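Uncharacterized protein (Enterococcus faecalis, PDB 3L1W) is of unknown function but has the endonuclease/exonuclease/phosphatase fold and may act as a 3'-5' RNA exonuclease. Local coordinates at residues Val131-Ile136 and Gly165-Glu170; Phe91-Thr96 and Arg110-Gly115; Ile3-Val8 and Phe243-Glu248. One frame throughout, in Å; residues are numbered along the deposited sequence.

Interaction 1 of 3, residues Val131-Ile136 and Gly165-Glu170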
loop_
_atom_site.group_PDB
_atom_site.type_symbol
_atom_site.label_atom_id
_atom_site.label_comp_id
_atom_site.label_asym_id
_atom_site.label_seq_id
_atom_site.Cartn_x
_atom_site.Cartn_y
_atom_site.Cartn_z
ATOM N N VAL A 131 -8.675 -3.933 -20.814
ATOM C CA VAL A 131 -7.976 -4.736 -21.808
ATOM C C VAL A 131 -7.618 -6.141 -21.306
ATOM O O VAL A 131 -7.034 -6.284 -20.238
ATOM C CB VAL A 131 -6.639 -4.036 -22.171
ATOM C CG1 VAL A 131 -5.812 -4.899 -23.104
ATOM C CG2 VAL A 131 -6.913 -2.656 -22.799
ATOM N N HIS A 132 -7.947 -7.176 -22.079
ATOM C CA HIS A 132 -7.307 -8.474 -21.875
ATOM C C HIS A 132 -7.089 -9.146 -23.213
ATOM O O HIS A 132 -8.003 -9.753 -23.770
ATOM C CB HIS A 132 -8.114 -9.390 -20.950
ATOM C CG HIS A 132 -7.343 -10.589 -20.491
ATOM N ND1 HIS A 132 -7.915 -11.625 -19.782
ATOM C CD2 HIS A 132 -6.033 -10.908 -20.634
ATOM C CE1 HIS A 132 -6.994 -12.536 -19.520
ATOM N NE2 HIS A 132 -5.842 -12.125 -20.023
ATOM N N LEU A 133 -5.874 -9.034 -23.732
ATOM C CA LEU A 133 -5.606 -9.512 -25.088
ATOM C C LEU A 133 -5.247 -10.982 -25.068
ATOM O O LEU A 133 -4.881 -11.515 -24.029
ATOM C CB LEU A 133 -4.489 -8.697 -25.747
ATOM C CG LEU A 133 -4.724 -7.186 -25.796
ATOM C CD1 LEU A 133 -3.573 -6.475 -26.479
ATOM C CD2 LEU A 133 -6.041 -6.876 -26.498
ATOM N N ASP A 134 -5.352 -11.622 -26.235
ATOM C CA ASP A 134 -5.114 -13.049 -26.380
ATOM C C ASP A 134 -3.671 -13.414 -26.051
ATOM O O ASP A 134 -2.747 -12.676 -26.382
ATOM C CB ASP A 134 -5.427 -13.462 -27.825
ATOM C CG ASP A 134 -6.122 -14.796 -27.912
ATOM O OD1 ASP A 134 -7.224 -14.939 -27.349
ATOM O OD2 ASP A 134 -5.573 -15.705 -28.558
ATOM N N HIS A 135 -3.470 -14.551 -25.398
ATOM C CA HIS A 135 -2.117 -15.002 -25.079
ATOM C C HIS A 135 -1.476 -15.774 -26.234
ATOM O O HIS A 135 -0.269 -15.982 -26.259
ATOM C CB HIS A 135 -2.116 -15.876 -23.819
ATOM C CG HIS A 135 -3.014 -17.075 -23.907
ATOM N ND1 HIS A 135 -2.635 -18.245 -24.530
ATOM C CD2 HIS A 135 -4.266 -17.287 -23.438
ATOM C CE1 HIS A 135 -3.619 -19.124 -24.449
ATOM N NE2 HIS A 135 -4.621 -18.568 -23.792
ATOM N N ILE A 136 -2.283 -16.185 -27.199
ATOM C CA ILE A 136 -1.824 -17.126 -28.213
ATOM C C ILE A 136 -0.638 -16.629 -29.058
ATOM O O ILE A 136 0.296 -17.385 -29.323
ATOM C CB ILE A 136 -3.005 -17.570 -29.112
ATOM C CG1 ILE A 136 -2.694 -18.878 -29.825
ATOM C CG2 ILE A 136 -3.364 -16.493 -30.112
ATOM C CD1 ILE A 136 -3.803 -19.305 -30.760
ATOM N N GLY A 165 -5.041 -2.771 -18.578
ATOM C CA GLY A 165 -5.263 -4.190 -18.414
ATOM C C GLY A 165 -4.081 -5.064 -18.761
ATOM O O GLY A 165 -2.927 -4.635 -18.765
ATOM N N ASP A 166 -4.407 -6.311 -19.049
ATOM C CA ASP A 166 -3.421 -7.334 -19.315
ATOM C C ASP A 166 -3.238 -7.461 -20.827
ATOM O O ASP A 166 -4.107 -7.992 -21.535
ATOM C CB ASP A 166 -3.905 -8.640 -18.690
ATOM C CG ASP A 166 -2.927 -9.779 -18.877
ATOM O OD1 ASP A 166 -1.977 -9.656 -19.685
ATOM O OD2 ASP A 166 -3.121 -10.816 -18.209
ATOM N N PHE A 167 -2.117 -6.951 -21.327
ATOM C CA PHE A 167 -1.842 -6.955 -22.762
ATOM C C PHE A 167 -1.252 -8.281 -23.211
ATOM O O PHE A 167 -1.152 -8.534 -24.413
ATOM C CB PHE A 167 -0.879 -5.818 -23.147
ATOM C CG PHE A 167 -1.519 -4.460 -23.163
ATOM C CD1 PHE A 167 -1.444 -3.651 -24.292
ATOM C CD2 PHE A 167 -2.183 -3.986 -22.052
ATOM C CE1 PHE A 167 -2.039 -2.391 -24.298
ATOM C CE2 PHE A 167 -2.780 -2.733 -22.059
ATOM C CZ PHE A 167 -2.707 -1.946 -23.182
ATOM N N ASN A 168 -0.843 -9.117 -22.252
ATOM C CA ASN A 168 -0.154 -10.362 -22.588
ATOM C C ASN A 168 1.045 -10.129 -23.503
ATOM O O ASN A 168 1.428 -11.015 -24.266
ATOM C CB ASN A 168 -1.121 -11.374 -23.237
ATOM C CG ASN A 168 -1.724 -12.341 -22.221
ATOM O OD1 ASN A 168 -1.017 -12.869 -21.357
ATOM N ND2 ASN A 168 -3.025 -12.593 -22.333
ATOM N N ALA A 169 1.657 -8.948 -23.410
ATOM C CA ALA A 169 2.751 -8.592 -24.312
ATOM C C ALA A 169 3.813 -7.782 -23.592
ATOM O O ALA A 169 3.494 -6.795 -22.938
ATOM C CB ALA A 169 2.225 -7.794 -25.508
ATOM N N GLU A 170 5.074 -8.195 -23.732
ATOM C CA GLU A 170 6.194 -7.391 -23.242
ATOM C C GLU A 170 6.333 -6.134 -24.110
ATOM O O GLU A 170 5.760 -6.055 -25.197
ATOM C CB GLU A 170 7.498 -8.195 -23.238
ATOM C CG GLU A 170 7.424 -9.511 -22.451
ATOM C CD GLU A 170 7.669 -9.353 -20.956
ATOM O OE1 GLU A 170 8.365 -8.403 -20.531
ATOM O OE2 GLU A 170 7.170 -10.207 -20.196
HETATM O O HOH W 1 -4.425 -14.972 -21.062
#

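Interaction 2 of 3, residues Phe91-Thr96 and Arg110-Gly115. With EDO (1,2-ethanediol), chain K.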
loop_
_atom_site.group_PDB
_atom_site.type_symbol
_atom_site.label_atom_id
_atom_site.label_comp_id
_atom_site.label_asym_id
_atom_site.label_seq_id
_atom_site.Cartn_x
_atom_site.Cartn_y
_atom_site.Cartn_z
ATOM N N PHE A 91 -17.786 -5.466 -26.226
ATOM C CA PHE A 91 -17.822 -6.024 -27.567
ATOM C C PHE A 91 -16.730 -7.069 -27.699
ATOM O O PHE A 91 -15.797 -7.119 -26.887
ATOM C CB PHE A 91 -17.642 -4.925 -28.620
ATOM C CG PHE A 91 -16.422 -4.072 -28.408
ATOM C CD1 PHE A 91 -15.214 -4.411 -28.989
ATOM C CD2 PHE A 91 -16.483 -2.930 -27.623
ATOM C CE1 PHE A 91 -14.090 -3.623 -28.795
ATOM C CE2 PHE A 91 -15.368 -2.138 -27.428
ATOM C CZ PHE A 91 -14.166 -2.483 -28.013
ATOM N N TRP A 92 -16.863 -7.901 -28.722
ATOM C CA TRP A 92 -15.898 -8.951 -29.004
ATOM C C TRP A 92 -14.765 -8.431 -29.879
ATOM O O TRP A 92 -14.964 -7.577 -30.750
ATOM C CB TRP A 92 -16.604 -10.162 -29.636
ATOM C CG TRP A 92 -17.300 -10.951 -28.580
ATOM C CD1 TRP A 92 -16.800 -12.029 -27.909
ATOM C CD2 TRP A 92 -18.592 -10.691 -28.018
ATOM N NE1 TRP A 92 -17.708 -12.467 -26.974
ATOM C CE2 TRP A 92 -18.816 -11.662 -27.020
ATOM C CE3 TRP A 92 -19.587 -9.738 -28.270
ATOM C CZ2 TRP A 92 -19.996 -11.715 -26.278
ATOM C CZ3 TRP A 92 -20.759 -9.791 -27.532
ATOM C CH2 TRP A 92 -20.953 -10.774 -26.546
ATOM N N LEU A 93 -13.564 -8.930 -29.619
ATOM C CA LEU A 93 -12.390 -8.507 -30.359
ATOM C C LEU A 93 -12.244 -9.359 -31.611
ATOM O O LEU A 93 -11.299 -10.146 -31.746
ATOM C CB LEU A 93 -11.143 -8.599 -29.470
ATOM C CG LEU A 93 -11.260 -7.929 -28.096
ATOM C CD1 LEU A 93 -9.896 -7.886 -27.401
ATOM C CD2 LEU A 93 -11.823 -6.524 -28.184
ATOM N N SER A 94 -13.192 -9.178 -32.528
ATOM C CA SER A 94 -13.358 -10.055 -33.671
ATOM C C SER A 94 -13.789 -9.240 -34.874
ATOM O O SER A 94 -13.886 -8.013 -34.799
ATOM C CB SER A 94 -14.444 -11.079 -33.374
ATOM O OG SER A 94 -15.717 -10.454 -33.391
ATOM N N GLU A 95 -14.073 -9.927 -35.976
ATOM C CA GLU A 95 -14.539 -9.254 -37.183
ATOM C C GLU A 95 -16.037 -8.944 -37.116
ATOM O O GLU A 95 -16.593 -8.297 -38.006
ATOM C CB GLU A 95 -14.180 -10.078 -38.423
ATOM C CG GLU A 95 -12.661 -10.200 -38.587
ATOM C CD GLU A 95 -12.239 -10.914 -39.848
ATOM O OE1 GLU A 95 -13.046 -11.695 -40.394
ATOM O OE2 GLU A 95 -11.089 -10.693 -40.286
ATOM N N THR A 96 -16.676 -9.399 -36.043
ATOM C CA THR A 96 -18.076 -9.096 -35.779
ATOM C C THR A 96 -18.248 -8.759 -34.297
ATOM O O THR A 96 -18.750 -9.568 -33.507
ATOM C CB THR A 96 -18.982 -10.266 -36.160
ATOM O OG1 THR A 96 -18.628 -11.418 -35.385
ATOM C CG2 THR A 96 -18.815 -10.589 -37.634
ATOM N N ARG A 110 -12.746 -13.139 -27.055
ATOM C CA ARG A 110 -12.197 -12.153 -26.139
ATOM C C ARG A 110 -13.099 -10.947 -26.212
ATOM O O ARG A 110 -13.636 -10.630 -27.277
ATOM C CB ARG A 110 -10.783 -11.735 -26.550
ATOM C CG ARG A 110 -9.753 -12.832 -26.449
ATOM C CD ARG A 110 -9.208 -12.945 -25.050
ATOM N NE ARG A 110 -8.339 -14.110 -24.927
ATOM C CZ ARG A 110 -7.745 -14.477 -23.801
ATOM N NH1 ARG A 110 -7.913 -13.755 -22.701
ATOM N NH2 ARG A 110 -6.976 -15.557 -23.777
ATOM N N ILE A 111 -13.275 -10.273 -25.086
ATOM C CA ILE A 111 -14.071 -9.062 -25.100
ATOM C C ILE A 111 -13.276 -7.888 -24.564
ATOM O O ILE A 111 -12.248 -8.053 -23.901
ATOM C CB ILE A 111 -15.358 -9.201 -24.267
ATOM C CG1 ILE A 111 -15.025 -9.518 -22.809
ATOM C CG2 ILE A 111 -16.279 -10.272 -24.873
ATOM C CD1 ILE A 111 -16.162 -9.186 -21.849
ATOM N N ALA A 112 -13.749 -6.695 -24.883
ATOM C CA ALA A 112 -13.339 -5.509 -24.154
ATOM C C ALA A 112 -14.561 -4.966 -23.448
ATOM O O ALA A 112 -15.677 -5.004 -23.977
ATOM C CB ALA A 112 -12.747 -4.464 -25.087
ATOM N N LEU A 113 -14.338 -4.461 -22.240
ATOM C CA LEU A 113 -15.396 -3.877 -21.429
ATOM C C LEU A 113 -15.003 -2.427 -21.207
ATOM O O LEU A 113 -13.879 -2.145 -20.793
ATOM C CB LEU A 113 -15.477 -4.606 -20.079
ATOM C CG LEU A 113 -16.427 -4.042 -19.011
ATOM C CD1 LEU A 113 -17.875 -4.032 -19.504
ATOM C CD2 LEU A 113 -16.303 -4.783 -17.664
ATOM N N TRP A 114 -15.913 -1.499 -21.479
ATOM C CA TRP A 114 -15.591 -0.088 -21.292
ATOM C C TRP A 114 -16.669 0.642 -20.490
ATOM O O TRP A 114 -17.815 0.175 -20.370
ATOM C CB TRP A 114 -15.369 0.588 -22.656
ATOM C CG TRP A 114 -16.597 0.539 -23.523
ATOM C CD1 TRP A 114 -16.925 -0.425 -24.433
ATOM C CD2 TRP A 114 -17.669 1.491 -23.545
ATOM N NE1 TRP A 114 -18.137 -0.134 -25.014
ATOM C CE2 TRP A 114 -18.610 1.039 -24.488
ATOM C CE3 TRP A 114 -17.923 2.678 -22.851
ATOM C CZ2 TRP A 114 -19.788 1.738 -24.761
ATOM C CZ3 TRP A 114 -19.087 3.369 -23.121
ATOM C CH2 TRP A 114 -20.007 2.900 -24.070
ATOM N N GLY A 115 -16.285 1.783 -19.931
ATOM C CA GLY A 115 -17.219 2.648 -19.232
ATOM C C GLY A 115 -16.864 4.103 -19.444
ATOM O O GLY A 115 -15.682 4.466 -19.513
HETATM C C1 EDO K . -19.613 -0.495 -29.247
HETATM O O1 EDO K . -19.387 0.898 -29.508
HETATM C C2 EDO K . -18.893 -0.878 -27.961
HETATM O O2 EDO K . -19.780 -1.502 -27.026
#

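Interaction 3 of 3, residues Ile3-Val8 and Phe243-Glu248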
loop_
_atom_site.group_PDB
_atom_site.type_symbol
_atom_site.label_atom_id
_atom_site.label_comp_id
_atom_site.label_asym_id
_atom_site.label_seq_id
_atom_site.Cartn_x
_atom_site.Cartn_y
_atom_site.Cartn_z
ATOM N N ILE A 3 -6.319 4.905 -9.667
ATOM C CA ILE A 3 -6.918 3.907 -10.535
ATOM C C ILE A 3 -6.003 2.698 -10.554
ATOM O O ILE A 3 -4.806 2.811 -10.286
ATOM C CB ILE A 3 -7.055 4.439 -11.973
ATOM C CG1 ILE A 3 -5.665 4.766 -12.553
ATOM C CG2 ILE A 3 -7.962 5.686 -11.996
ATOM C CD1 ILE A 3 -5.671 5.296 -13.980
ATOM N N ALA A 4 -6.544 1.535 -10.889
ATOM C CA ALA A 4 -5.711 0.331 -10.899
ATOM C C ALA A 4 -6.231 -0.688 -11.895
ATOM O O ALA A 4 -7.378 -0.617 -12.342
ATOM C CB ALA A 4 -5.675 -0.291 -9.507
ATOM N N THR A 5 -5.373 -1.640 -12.236
ATOM C CA THR A 5 -5.790 -2.802 -12.999
ATOM C C THR A 5 -5.235 -4.037 -12.284
ATOM O O THR A 5 -4.139 -4.008 -11.729
ATOM C CB THR A 5 -5.336 -2.723 -14.477
ATOM O OG1 THR A 5 -5.715 -3.922 -15.169
ATOM C CG2 THR A 5 -3.820 -2.538 -14.585
ATOM N N TYR A 6 -6.005 -5.119 -12.280
ATOM C CA TYR A 6 -5.607 -6.305 -11.526
ATOM C C TYR A 6 -6.188 -7.538 -12.198
ATOM O O TYR A 6 -7.417 -7.711 -12.258
ATOM C CB TYR A 6 -6.134 -6.177 -10.092
ATOM C CG TYR A 6 -5.588 -7.148 -9.059
ATOM C CD1 TYR A 6 -4.421 -7.882 -9.283
ATOM C CD2 TYR A 6 -6.236 -7.307 -7.834
ATOM C CE1 TYR A 6 -3.924 -8.746 -8.311
ATOM C CE2 TYR A 6 -5.747 -8.160 -6.866
ATOM C CZ TYR A 6 -4.598 -8.881 -7.104
ATOM O OH TYR A 6 -4.138 -9.737 -6.117
ATOM N N ASN A 7 -5.308 -8.372 -12.737
ATOM C CA ASN A 7 -5.699 -9.671 -13.240
ATOM C C ASN A 7 -5.686 -10.602 -12.041
ATOM O O ASN A 7 -4.616 -10.875 -11.477
ATOM C CB ASN A 7 -4.710 -10.135 -14.318
ATOM C CG ASN A 7 -5.053 -11.503 -14.882
ATOM O OD1 ASN A 7 -5.520 -12.386 -14.170
ATOM N ND2 ASN A 7 -4.812 -11.687 -16.174
ATOM N N VAL A 8 -6.876 -11.070 -11.645
ATOM C CA VAL A 8 -7.016 -11.780 -10.375
ATOM C C VAL A 8 -6.889 -13.286 -10.475
ATOM O O VAL A 8 -7.060 -13.976 -9.464
ATOM C CB VAL A 8 -8.331 -11.406 -9.636
ATOM C CG1 VAL A 8 -8.359 -9.907 -9.326
ATOM C CG2 VAL A 8 -9.564 -11.848 -10.439
ATOM N N PHE A 243 0.714 -8.972 -9.952
ATOM C CA PHE A 243 0.562 -7.869 -8.996
ATOM C C PHE A 243 -0.458 -6.889 -9.560
ATOM O O PHE A 243 -0.502 -6.672 -10.769
ATOM C CB PHE A 243 1.876 -7.096 -8.837
ATOM C CG PHE A 243 3.005 -7.907 -8.279
ATOM C CD1 PHE A 243 2.791 -8.754 -7.204
ATOM C CD2 PHE A 243 4.290 -7.795 -8.804
ATOM C CE1 PHE A 243 3.843 -9.497 -6.666
ATOM C CE2 PHE A 243 5.347 -8.525 -8.267
ATOM C CZ PHE A 243 5.124 -9.379 -7.201
ATOM N N PRO A 244 -1.267 -6.266 -8.685
ATOM C CA PRO A 244 -2.018 -5.098 -9.154
ATOM C C PRO A 244 -1.058 -4.006 -9.617
ATOM O O PRO A 244 0.069 -3.866 -9.101
ATOM C CB PRO A 244 -2.760 -4.611 -7.893
ATOM C CG PRO A 244 -2.724 -5.780 -6.937
ATOM C CD PRO A 244 -1.462 -6.526 -7.253
ATOM N N LEU A 245 -1.523 -3.212 -10.573
ATOM C CA LEU A 245 -0.771 -2.076 -11.073
ATOM C C LEU A 245 -1.661 -0.877 -10.840
ATOM O O LEU A 245 -2.826 -0.883 -11.246
ATOM C CB LEU A 245 -0.511 -2.248 -12.578
ATOM C CG LEU A 245 0.149 -1.115 -13.357
ATOM C CD1 LEU A 245 1.505 -0.764 -12.757
ATOM C CD2 LEU A 245 0.295 -1.530 -14.839
ATOM N N GLU A 246 -1.138 0.138 -10.168
ATOM C CA GLU A 246 -1.926 1.334 -9.923
ATOM C C GLU A 246 -1.285 2.610 -10.465
ATOM O O GLU A 246 -0.083 2.652 -10.745
ATOM C CB GLU A 246 -2.256 1.468 -8.434
ATOM C CG GLU A 246 -1.078 1.832 -7.555
ATOM C CD GLU A 246 -1.519 2.360 -6.189
ATOM O OE1 GLU A 246 -2.441 1.782 -5.574
ATOM O OE2 GLU A 246 -0.943 3.366 -5.733
ATOM N N ALA A 247 -2.111 3.627 -10.673
ATOM C CA ALA A 247 -1.624 4.942 -11.071
ATOM C C ALA A 247 -2.398 6.017 -10.331
ATOM O O ALA A 247 -3.561 5.834 -9.976
ATOM C CB ALA A 247 -1.764 5.142 -12.581
ATOM N N GLU A 248 -1.741 7.140 -10.093
ATOM C CA GLU A 248 -2.433 8.341 -9.658
ATOM C C GLU A 248 -2.414 9.326 -10.828
ATOM O O GLU A 248 -1.349 9.631 -11.372
ATOM C CB GLU A 248 -1.758 8.942 -8.429
ATOM C CG GLU A 248 -2.577 10.053 -7.816
ATOM C CD GLU A 248 -1.886 10.744 -6.664
ATOM O OE1 GLU A 248 -0.832 10.253 -6.212
ATOM O OE2 GLU A 248 -2.405 11.785 -6.215
HETATM O O HOH W 2 -2.634 -7.225 -12.685
#

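Interaction 1 of 3, residues Val131-Ile136 and Gly165-Glu170
H132 and D166 extend side by side from adjacent parallel backbone segments, the imidazole and carboxylate planes only 23° apart. CD2 of the ring lies 3.7 Å from D166 CB, while D166 OD2 bonds to N7. Along the backbones and on the side of V131 and F167 the packing is tight. D166 N donates to V131 O at 2.9 Å from above the carbonyl plane, and D166 O then receives L133 N at 3.0 Å. V131 CG1 lies over one face of the F167 ring, off-centre and 4.1 Å from its centroid; it is placed there by a chi1 of 175°, with CG1 opposite the backbone N. L133 adds CB against the carbonyl oxygen of F167. The amide of N168 reaches over to L133 O, ND2 donating at 2.7 Å with the acceptor almost in the amide plane. D166 OD1 accepts N168 N at 2.9 Å, closing an Asx turn where the chain bends.

Toward solvent the contact thins out. N168 ND2 also donates to a water that H132 NE2 meets weakly, and H135 offers little more than CB to the N168 amide, its ring leading away. G165-N168 spells GDFN, a sequence signature of this family. The loop leaves strand 161-164 alongside strand 126-132, with M145 of helix 138-151 and V179 of helix 174-179 packed on F167 and strand 215-220 bringing Y216 edge-to-face against its ring.

Interaction 2 of 3, residues Phe91-Thr96 and Arg110-Gly115
I111 CG2 lies over the five-membered ring of W92, 3.5 Å from its centroid and 16° off the normal, the two side chains running side by side from a non-hydrogen-bonded antiparallel pair. NE1 of the indole donates to R65 O. From the reverse side of the strands F91 meets A112: the methyl group sits over one face of the phenyl ring, with F91 CZ 3.8 Å from A112 CB. A chi1 of 53° sets CG of F91 between its backbone N and carbonyl carbon and swings the ring across toward the partner strand. Its rim also approaches the indole of W114, F91 CE2 to W114 CD1 at 3.8 Å, the planes 42° apart and neither ring over the other.

These residues join strands 83-92 and 111-119, the outer antiparallel pair of one sheet of the two-sheet sandwich characteristic of DNase I-like proteins. F91 and A112 bond each other through both backbone N-H groups, and L93 N donates to R110 O at 2.9 Å. L93 sends CD2 to A112 CB at 3.8 Å and crosses R110 obliquely with CD1; I148 of helix 138-151 packs on both L93 and A112. R110 bends at chi2 and carries its guanidinium away to D134. W114 NE1 donates nearly straight, at 2.9 Å, to O2 of an ethanediol, a likely crystallisation additive that also lies against F91 CD2.

Interaction 3 of 3, residues Ile3-Val8 and Phe243-Glu248
L245 O accepts T5 N at 2.8 Å and has in addition a bent CA-H...O contact from A4, whose CA is 3.1 Å away. T5 O in turn takes L245 N with an N-H...O angle of 173°. The pattern recurs at I3 and A247, where A247 N reaches I3 O at 2.8 Å and I3 N returns a bond to A247 O. Between these pairs A4 CB and E246 CB meet at 4.0 Å, and the carboxylate of E246 leads off to K2 and W36.

Beyond the paired strands, Y6 packs on P244. With CG opposite its backbone N (chi1 -167°), the ring lies alongside P244, whose CG sits over the ring centre, 3.5 Å from the centroid; V8 CG1 covers the opposite face. A water at the ring edge accepts from N7 N and donates to F243 O, bridging the two backbones beyond the last direct pair. T5 CG2 and L245 CB run in step, 3.9 Å apart, while T5 OG1 bonds to Q42. Segments 3-7 and 245-248 run almost exactly antiparallel (169°), and their pairing of the two chain ends within one sheet is an arrangement of the DNase I-like sandwich.

Interaction 1 touches both of the others, whereas interactions 2 and 3 have centres about 21 Å apart and nearest atoms about 8 Å apart. Neighbouring strands 111-119 and 126-132 connect interactions 1 and 2, and a salt bridge from R110 NE to D134 OD1 (2.8 Å) ties their ends. R110 NH1 also packs on H132 CE1, 3.5 Å away. Toward interaction 3, N7 ND2 probably donates to D166 OD2 at 2.8 Å and joins the two sheets; N7 ND2 also bonds to E43. N7, E43, H132, D166 and N168 gather at strand ends where the active site lies in DNase I-like relatives, consistent with a similar site here.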